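Local coordinates for protein hydroxyethylphosphonate dioxygenase (Streptomyces albus, PDB 6B9R) that probably uses iron and dioxygen to cleave the carbon-carbon bond of 2-hydroxyethylphosphonate, giving hydroxymethylphosphonate and formate, at residues A[89-94]-A[392-397]; A[109-114]-A[125-130]; A[153-158]-A[201-206]. All blocks are in the same frame, centred on the assembly; numbering follows the deposited sequence.

Contact 1. Residues A[89-94]-A[392-397]; sequences MRVKES and PGDSAY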
# COMPACT_ATOMS: atom_id res chain seq x y z
N MET A 89 20.19 14.17 13.13
CA MET A 89 19.81 14.43 14.51
C MET A 89 21.03 14.24 15.40
O MET A 89 21.82 13.32 15.19
CB MET A 89 18.70 13.48 14.94
CG MET A 89 18.17 13.76 16.33
SD MET A 89 16.81 12.67 16.73
CE MET A 89 16.42 13.30 18.36
N ARG A 90 21.20 15.13 16.38
CA ARG A 90 22.42 15.15 17.18
C ARG A 90 22.22 14.43 18.52
O ARG A 90 21.12 14.41 19.07
CB ARG A 90 22.87 16.59 17.46
CG ARG A 90 22.98 17.48 16.23
CD ARG A 90 23.99 16.93 15.24
NE ARG A 90 24.08 17.76 14.04
CZ ARG A 90 24.82 17.45 12.98
NH1 ARG A 90 25.52 16.33 12.98
NH2 ARG A 90 24.85 18.26 11.93
N VAL A 91 23.32 13.89 19.04
CA VAL A 91 23.39 13.29 20.36
C VAL A 91 22.68 14.13 21.40
O VAL A 91 21.90 13.61 22.21
CB VAL A 91 24.85 13.07 20.79
CG1 VAL A 91 24.92 12.69 22.27
CG2 VAL A 91 25.48 12.02 19.95
N LYS A 92 22.96 15.44 21.40
CA LYS A 92 22.33 16.34 22.36
C LYS A 92 20.81 16.28 22.27
O LYS A 92 20.11 16.29 23.29
CB LYS A 92 22.82 17.77 22.14
CG LYS A 92 22.18 18.81 23.04
N GLU A 93 20.27 16.24 21.05
CA GLU A 93 18.83 16.12 20.90
C GLU A 93 18.34 14.76 21.37
O GLU A 93 17.29 14.66 22.02
CB GLU A 93 18.42 16.36 19.45
CG GLU A 93 18.96 17.65 18.84
CD GLU A 93 18.59 17.76 17.38
OE1 GLU A 93 17.47 18.25 17.09
OE2 GLU A 93 19.38 17.33 16.52
N SER A 94 19.08 13.70 21.05
CA SER A 94 18.69 12.38 21.52
C SER A 94 18.67 12.32 23.04
O SER A 94 17.73 11.79 23.64
CB SER A 94 19.63 11.32 20.94
OG SER A 94 19.44 11.21 19.53
N PRO A 392 29.87 10.60 16.35
CA PRO A 392 29.42 9.37 17.01
C PRO A 392 28.16 9.60 17.83
O PRO A 392 28.06 10.55 18.62
CB PRO A 392 30.61 8.99 17.90
CG PRO A 392 31.81 9.56 17.17
CD PRO A 392 31.33 10.83 16.51
N GLY A 393 27.18 8.72 17.64
CA GLY A 393 25.89 8.84 18.29
C GLY A 393 24.89 9.71 17.58
O GLY A 393 23.71 9.72 17.97
N ASP A 394 25.31 10.47 16.56
CA ASP A 394 24.38 11.18 15.70
C ASP A 394 23.66 10.19 14.78
O ASP A 394 24.13 9.08 14.53
CB ASP A 394 25.11 12.22 14.83
CG ASP A 394 25.56 13.45 15.61
OD1 ASP A 394 25.27 13.57 16.81
OD2 ASP A 394 26.22 14.31 14.98
N SER A 395 22.50 10.61 14.26
CA SER A 395 21.76 9.76 13.35
C SER A 395 21.25 10.60 12.18
O SER A 395 21.31 11.84 12.21
CB SER A 395 20.60 9.03 14.06
OG SER A 395 19.83 9.95 14.84
N ALA A 396 20.75 9.93 11.15
CA ALA A 396 20.21 10.67 10.01
C ALA A 396 19.07 9.89 9.39
O ALA A 396 19.01 8.66 9.47
CB ALA A 396 21.28 10.96 8.95
N TYR A 397 18.16 10.63 8.77
CA TYR A 397 17.07 10.08 7.98
C TYR A 397 17.24 10.53 6.54
O TYR A 397 17.57 11.70 6.29
CB TYR A 397 15.71 10.53 8.52
CG TYR A 397 14.65 10.27 7.51
CD1 TYR A 397 14.26 8.97 7.21
CD2 TYR A 397 14.07 11.32 6.81
CE1 TYR A 397 13.30 8.72 6.26
CE2 TYR A 397 13.10 11.08 5.86
CZ TYR A 397 12.72 9.78 5.59
OH TYR A 397 11.76 9.54 4.63
O HOH W 1 21.04 10.38 17.21
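Met89 and Ser395 make an antiparallel hydrogen-bonded pair where strand 86-89, outermost in its sheet within this chain, ends against strand 395-398. Met89 N reaches Ser395 O at 2.7 Å and Ser395 N returns to Met89 O at 2.9 Å, both nearly straight. Immediately afterwards the first segment leaves the sheet, with Arg90 as the N-cap of helix 91-96. Asp394, just before strand 395-398, meets the helix start with its carboxylate. Its CG stands opposite the carbonyl carbon (chi1 -74°), which brings both oxygens there. OD1 of Asp394 takes the N-H of Val91 at 3.0 Å, almost in line with the C-O bond. The other oxygen, Asp394 OD2, forms a salt bridge with Arg90 NH1 at 2.9 Å; it lies near the guanidinium plane, whereas the donor sits above the carboxylate plane, the two groups being turned 58° apart. NH1 is also bound by the carbonyl of Arg389, and OD2 by the backbone N of Glu391. From within the helix, Glu93 OE2 accepts Arg90 N at 2.9 Å. Val91 lays CG2 against the backbone of the other segment, 3.3 Å from Pro392 O and touching Gly393 C; at the backbone angles of Gly393 a CB would press on the preceding carbonyl oxygen and also run into that methyl. A water links Ser94 OG, Gly393 O and Ser395 OG, the last also hydrogen-bonded to Ala115 N. Acid groups thus take up N-H groups that lack helical carbonyl partners, and both Arg90 and the helix end would probably stabilise the negative charge of Asp394.

Contact 2. Residues A[109-114]-A[125-130]; sequences YEYRDT and EWISML. With 2HE ((2-hydroxyethyl)phosphonic acid), chain F.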
# COMPACT_ATOMS: atom_id res chain seq x y z
N TYR A 109 14.63 0.52 31.57
CA TYR A 109 15.17 1.00 30.31
C TYR A 109 15.33 2.52 30.39
O TYR A 109 14.55 3.20 31.06
CB TYR A 109 14.26 0.71 29.12
CG TYR A 109 14.00 -0.73 28.75
CD1 TYR A 109 15.03 -1.66 28.69
CD2 TYR A 109 12.72 -1.15 28.42
CE1 TYR A 109 14.78 -2.97 28.33
CE2 TYR A 109 12.46 -2.46 28.06
CZ TYR A 109 13.49 -3.37 28.01
OH TYR A 109 13.23 -4.67 27.65
N GLU A 110 16.34 3.04 29.70
CA GLU A 110 16.35 4.44 29.30
C GLU A 110 16.21 4.51 27.79
O GLU A 110 17.00 3.89 27.06
CB GLU A 110 17.63 5.18 29.71
CG GLU A 110 17.59 6.65 29.26
CD GLU A 110 18.90 7.42 29.46
OE1 GLU A 110 19.90 6.80 29.86
OE2 GLU A 110 18.91 8.64 29.21
N TYR A 111 15.20 5.25 27.33
CA TYR A 111 14.91 5.44 25.91
C TYR A 111 15.41 6.80 25.44
O TYR A 111 15.29 7.80 26.16
CB TYR A 111 13.41 5.38 25.62
CG TYR A 111 12.67 4.12 25.97
CD1 TYR A 111 12.15 3.93 27.25
CD2 TYR A 111 12.42 3.14 25.01
CE1 TYR A 111 11.44 2.79 27.57
CE2 TYR A 111 11.71 1.99 25.32
CZ TYR A 111 11.22 1.83 26.61
OH TYR A 111 10.51 0.70 26.92
N ARG A 112 15.92 6.84 24.21
CA ARG A 112 16.29 8.09 23.55
C ARG A 112 15.85 8.02 22.10
O ARG A 112 16.13 7.03 21.41
CB ARG A 112 17.80 8.35 23.64
CG ARG A 112 18.30 8.63 25.05
CD ARG A 112 19.79 8.94 25.09
NE ARG A 112 20.30 8.90 26.45
CZ ARG A 112 21.59 8.80 26.75
NH1 ARG A 112 22.51 8.72 25.79
NH2 ARG A 112 21.97 8.77 28.02
N ASP A 113 15.15 9.06 21.62
CA ASP A 113 14.84 9.13 20.20
C ASP A 113 16.11 9.29 19.38
O ASP A 113 17.07 9.96 19.79
CB ASP A 113 13.95 10.33 19.87
CG ASP A 113 12.61 10.27 20.56
OD1 ASP A 113 12.17 9.18 20.95
OD2 ASP A 113 12.00 11.34 20.70
N THR A 114 16.09 8.72 18.18
CA THR A 114 17.04 9.04 17.12
C THR A 114 16.25 9.50 15.89
O THR A 114 15.03 9.71 15.95
CB THR A 114 17.97 7.86 16.85
OG1 THR A 114 17.23 6.71 16.44
CG2 THR A 114 18.76 7.51 18.10
N GLU A 125 14.68 3.80 18.44
CA GLU A 125 15.05 4.23 19.77
C GLU A 125 16.38 3.60 20.15
O GLU A 125 16.61 2.41 19.91
CB GLU A 125 13.97 3.86 20.81
CG GLU A 125 12.59 4.44 20.51
CD GLU A 125 12.46 5.89 20.95
OE1 GLU A 125 12.52 6.15 22.17
OE2 GLU A 125 12.28 6.77 20.08
N TRP A 126 17.28 4.43 20.68
CA TRP A 126 18.40 3.98 21.48
C TRP A 126 17.85 3.59 22.85
O TRP A 126 17.08 4.36 23.43
CB TRP A 126 19.42 5.11 21.58
CG TRP A 126 20.62 4.90 22.46
CD1 TRP A 126 21.89 4.57 22.06
CD2 TRP A 126 20.69 5.05 23.89
NE1 TRP A 126 22.73 4.49 23.15
CE2 TRP A 126 22.02 4.78 24.28
CE3 TRP A 126 19.75 5.37 24.88
CZ2 TRP A 126 22.43 4.83 25.62
CZ3 TRP A 126 20.16 5.43 26.21
CH2 TRP A 126 21.49 5.16 26.56
N ILE A 127 18.21 2.41 23.35
CA ILE A 127 17.65 1.95 24.62
C ILE A 127 18.74 1.24 25.41
O ILE A 127 19.29 0.23 24.96
CB ILE A 127 16.44 1.01 24.44
CG1 ILE A 127 15.39 1.63 23.50
CG2 ILE A 127 15.84 0.70 25.81
CD1 ILE A 127 14.24 0.71 23.16
N SER A 128 19.06 1.77 26.60
CA SER A 128 20.05 1.12 27.45
C SER A 128 19.36 0.15 28.39
O SER A 128 18.30 0.44 28.95
CB SER A 128 20.85 2.14 28.26
OG SER A 128 20.03 2.76 29.22
N MET A 129 19.96 -1.02 28.56
CA MET A 129 19.46 -2.00 29.51
C MET A 129 19.88 -1.60 30.91
O MET A 129 21.08 -1.54 31.21
CB MET A 129 19.97 -3.39 29.16
CG MET A 129 19.21 -4.08 28.03
SD MET A 129 19.48 -3.32 26.41
CE MET A 129 17.94 -2.42 26.18
N LEU A 130 18.91 -1.30 31.78
CA LEU A 130 19.22 -0.92 33.15
C LEU A 130 19.04 -2.05 34.15
O LEU A 130 19.39 -1.88 35.32
CB LEU A 130 18.34 0.27 33.58
CG LEU A 130 18.31 1.48 32.65
CD1 LEU A 130 17.33 2.54 33.17
CD2 LEU A 130 19.71 2.04 32.47
O3 2HE F . 9.66 -2.61 23.23
P 2HE F . 10.18 -2.30 24.59
O1 2HE F . 9.44 -3.22 25.69
O2 2HE F . 9.98 -0.74 24.97
CA 2HE F . 11.94 -2.71 24.54
CB 2HE F . 12.46 -2.26 23.18
O4 2HE F . 12.09 -3.19 22.14
O HOH W 2 21.50 4.98 30.51
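Tyr111 and Ile127 sit opposite each other in the beta hairpin of strands 106-113 and 123-129, which forms one wall of the substrate pocket. Tyr111 CD2 lies 3.6 Å from Ile127 CD1, the two side chains running side by side toward the ligand. There the hydroxyl Tyr111 OH donates a very short bond, 2.5 Å, to the phosphonate oxygen O2, which lies in the plane of the ring at its edge. Ile127 CD1 touches the ligand carbon CB at 3.5 Å, and Tyr109 CE2 meets the ligand carbon CA at 3.6 Å while its hydroxyl is bonded to the backbone of Phe192. The hairpin belongs to a cupin-type sheet, and such folds commonly use one concave face for metal and substrate; here that face carries Tyr109, Tyr111 and Ile127. Backbone bonds join Glu110 with Ser128, one of them weak, and Arg112 with Trp126. On the face away from the substrate the guanidinium of Arg112 lies flat on the Trp126 ring, centres 4.0 Å apart and planes within 10°, a cation-pi stack. Its rotation is fixed by Glu110, whose OE2 receives Arg112 NE at 3.1 Å and Arg112 NH2 at 3.3 Å from the same face of the carboxylate, while Ser98 adds a further bond to that oxygen. At the far end of the pocket face, Asp113 OD1 and Glu125 OE2 stand only 2.6 Å apart; Arg99 forms salt bridges with both residues, and Arg30 of the second subunit pairs with Asp113 OD2.

Contact 3. Residues A[153-158]-A[201-206]; sequences QFTYFV and AYILAL. With FE (Fe (III) ion), chain E; 2HE ((2-hydroxyethyl)phosphonic acid), chain F.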
# COMPACT_ATOMS: atom_id res chain seq x y z
N GLN A 153 10.31 -5.10 14.41
CA GLN A 153 11.52 -4.58 15.04
C GLN A 153 12.77 -5.19 14.44
O GLN A 153 12.87 -6.41 14.27
CB GLN A 153 11.52 -4.82 16.55
CG GLN A 153 12.60 -4.01 17.26
CD GLN A 153 12.39 -3.98 18.76
OE1 GLN A 153 11.30 -3.70 19.23
NE2 GLN A 153 13.43 -4.28 19.51
N PHE A 154 13.72 -4.32 14.12
CA PHE A 154 15.10 -4.70 13.88
C PHE A 154 15.92 -4.17 15.04
O PHE A 154 15.87 -2.97 15.34
CB PHE A 154 15.64 -4.11 12.57
CG PHE A 154 17.12 -4.21 12.46
CD1 PHE A 154 17.71 -5.40 12.07
CD2 PHE A 154 17.92 -3.15 12.82
CE1 PHE A 154 19.09 -5.52 12.02
CE2 PHE A 154 19.31 -3.27 12.78
CZ PHE A 154 19.89 -4.46 12.37
N THR A 155 16.67 -5.05 15.69
CA THR A 155 17.45 -4.67 16.86
C THR A 155 18.91 -4.98 16.62
O THR A 155 19.25 -6.09 16.19
CB THR A 155 16.94 -5.39 18.11
OG1 THR A 155 15.55 -5.09 18.30
CG2 THR A 155 17.72 -4.92 19.32
N TYR A 156 19.77 -4.01 16.89
CA TYR A 156 21.22 -4.16 16.84
C TYR A 156 21.77 -4.08 18.26
O TYR A 156 21.42 -3.16 19.00
CB TYR A 156 21.84 -3.06 15.98
CG TYR A 156 23.33 -3.14 15.91
CD1 TYR A 156 23.95 -3.94 14.96
CD2 TYR A 156 24.13 -2.43 16.80
CE1 TYR A 156 25.33 -4.02 14.90
CE2 TYR A 156 25.51 -2.50 16.74
CZ TYR A 156 26.10 -3.31 15.79
OH TYR A 156 27.48 -3.37 15.74
N PHE A 157 22.62 -5.04 18.64
CA PHE A 157 23.07 -5.17 20.03
C PHE A 157 24.47 -4.59 20.23
O PHE A 157 25.36 -4.79 19.41
CB PHE A 157 23.06 -6.64 20.45
CG PHE A 157 21.69 -7.25 20.47
CD1 PHE A 157 20.87 -7.11 21.58
CD2 PHE A 157 21.21 -7.94 19.37
CE1 PHE A 157 19.60 -7.67 21.60
CE2 PHE A 157 19.94 -8.51 19.37
CZ PHE A 157 19.13 -8.37 20.50
N VAL A 158 24.66 -3.87 21.34
CA VAL A 158 25.97 -3.39 21.78
C VAL A 158 26.19 -3.89 23.20
O VAL A 158 25.40 -3.61 24.10
CB VAL A 158 26.08 -1.85 21.73
CG1 VAL A 158 27.47 -1.43 22.23
CG2 VAL A 158 25.82 -1.31 20.31
N ALA A 201 25.74 -1.59 27.83
CA ALA A 201 24.82 -2.61 27.33
C ALA A 201 23.58 -1.90 26.83
O ALA A 201 22.79 -1.40 27.64
CB ALA A 201 24.47 -3.63 28.41
N TYR A 202 23.41 -1.82 25.51
CA TYR A 202 22.28 -1.10 24.95
C TYR A 202 21.97 -1.65 23.57
O TYR A 202 22.69 -2.48 23.03
CB TYR A 202 22.54 0.41 24.92
CG TYR A 202 23.71 0.87 24.08
CD1 TYR A 202 24.99 0.96 24.61
CD2 TYR A 202 23.52 1.26 22.76
CE1 TYR A 202 26.06 1.40 23.85
CE2 TYR A 202 24.59 1.70 21.98
CZ TYR A 202 25.85 1.77 22.54
OH TYR A 202 26.92 2.21 21.78
N ILE A 203 20.85 -1.18 23.01
CA ILE A 203 20.42 -1.60 21.68
C ILE A 203 20.02 -0.37 20.88
O ILE A 203 19.66 0.67 21.42
CB ILE A 203 19.24 -2.60 21.72
CG1 ILE A 203 17.97 -1.94 22.30
CG2 ILE A 203 19.63 -3.88 22.48
CD1 ILE A 203 16.81 -2.91 22.44
N LEU A 204 20.10 -0.52 19.57
CA LEU A 204 19.39 0.36 18.64
C LEU A 204 18.18 -0.45 18.20
O LEU A 204 18.29 -1.37 17.40
CB LEU A 204 20.27 0.77 17.46
CG LEU A 204 21.24 1.95 17.69
CD1 LEU A 204 20.49 3.26 17.93
CD2 LEU A 204 22.21 1.69 18.84
N ALA A 205 17.03 -0.12 18.80
CA ALA A 205 15.74 -0.77 18.52
C ALA A 205 15.06 0.02 17.42
O ALA A 205 14.39 1.03 17.68
CB ALA A 205 14.88 -0.82 19.79
N LEU A 206 15.25 -0.41 16.17
CA LEU A 206 14.76 0.31 15.01
C LEU A 206 13.43 -0.32 14.58
O LEU A 206 13.37 -1.18 13.70
CB LEU A 206 15.81 0.28 13.89
CG LEU A 206 17.27 0.61 14.29
CD1 LEU A 206 18.18 0.70 13.07
CD2 LEU A 206 17.35 1.88 15.13
FE FE E . 10.25 -3.65 21.08
O3 2HE F . 9.66 -2.61 23.23
P 2HE F . 10.18 -2.30 24.59
O1 2HE F . 9.44 -3.22 25.69
O2 2HE F . 9.98 -0.74 24.97
CA 2HE F . 11.94 -2.71 24.54
CB 2HE F . 12.46 -2.26 23.18
O4 2HE F . 12.09 -3.19 22.14
O HOH W 3 10.95 -1.25 20.58
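Val158 pairs with Tyr202, Tyr156 with Leu204 and Phe154 with Leu206 in antiparallel hydrogen-bonded register, the two strands running at 164° to one another. They are central strands of the cupin-like sheet, and the two faces do different work. One face is a hydrophobic interior: Phe154 CD2 meets Leu206 CD1 at 3.9 Å, with the leucine at the edge of the ring, and Leu415 and Leu417 of the other sheet close over Leu204 and Leu206. At the outer end of this face Val158 sits over the middle of the Tyr202 ring, a CH-pi contact with CB 3.8 Å from the centroid and only 13° off the normal, its two methyls on that same face, CG1 near CE1 and CG2 near CE2. The Tyr202 chi1 of 62°, with CG wedged between backbone N and carbonyl carbon, swings the ring under the valine. A serine here would probably leave Val158 without its aromatic support and open a gap beside Trp126, whose ring also meets the tyrosine. The opposite face leads to the iron. Phe157 CD1 packs on Ile203 CG2 at 3.6 Å, and Thr155 CG2 presses on Ile203 CB at 3.7 Å. Beyond them Gln153, extended along its chain, joins His149 and His190 around the metal, to which the substrate adds O3 and O4 and a water adds a longer bond. Its amide is fixed at both ends: OE1 of Gln153 binds the iron at 2.1 Å, while its NE2 donates to Thr155 OG1 at 2.6 Å. The same Gln153 NE2 also donates to substrate O4 at 3.1 Å.

In the fold
Contact 1 closes a long loop in the chain, and contacts 2 and 3 lie in series inside it. Contacts 2 and 3 share one seven-stranded antiparallel sheet, where strand 123-129 lies beside strand 202-208; their centres are 9 Å apart and both reach the bound substrate. Contact 1 belongs to the other seven-stranded sheet, about 13 Å from contact 2 and 15 Å from contact 3 between centres. It touches contact 2 through Ser94 and Asp113, so helix 91-96 ties the two sheets together. The pocket is thus built on the sheet of contacts 2 and 3, where hairpin 106-129 meets strand 202-208 from later in the chain, and Lys29 and Trp449 of the second subunit add bonds to the substrate.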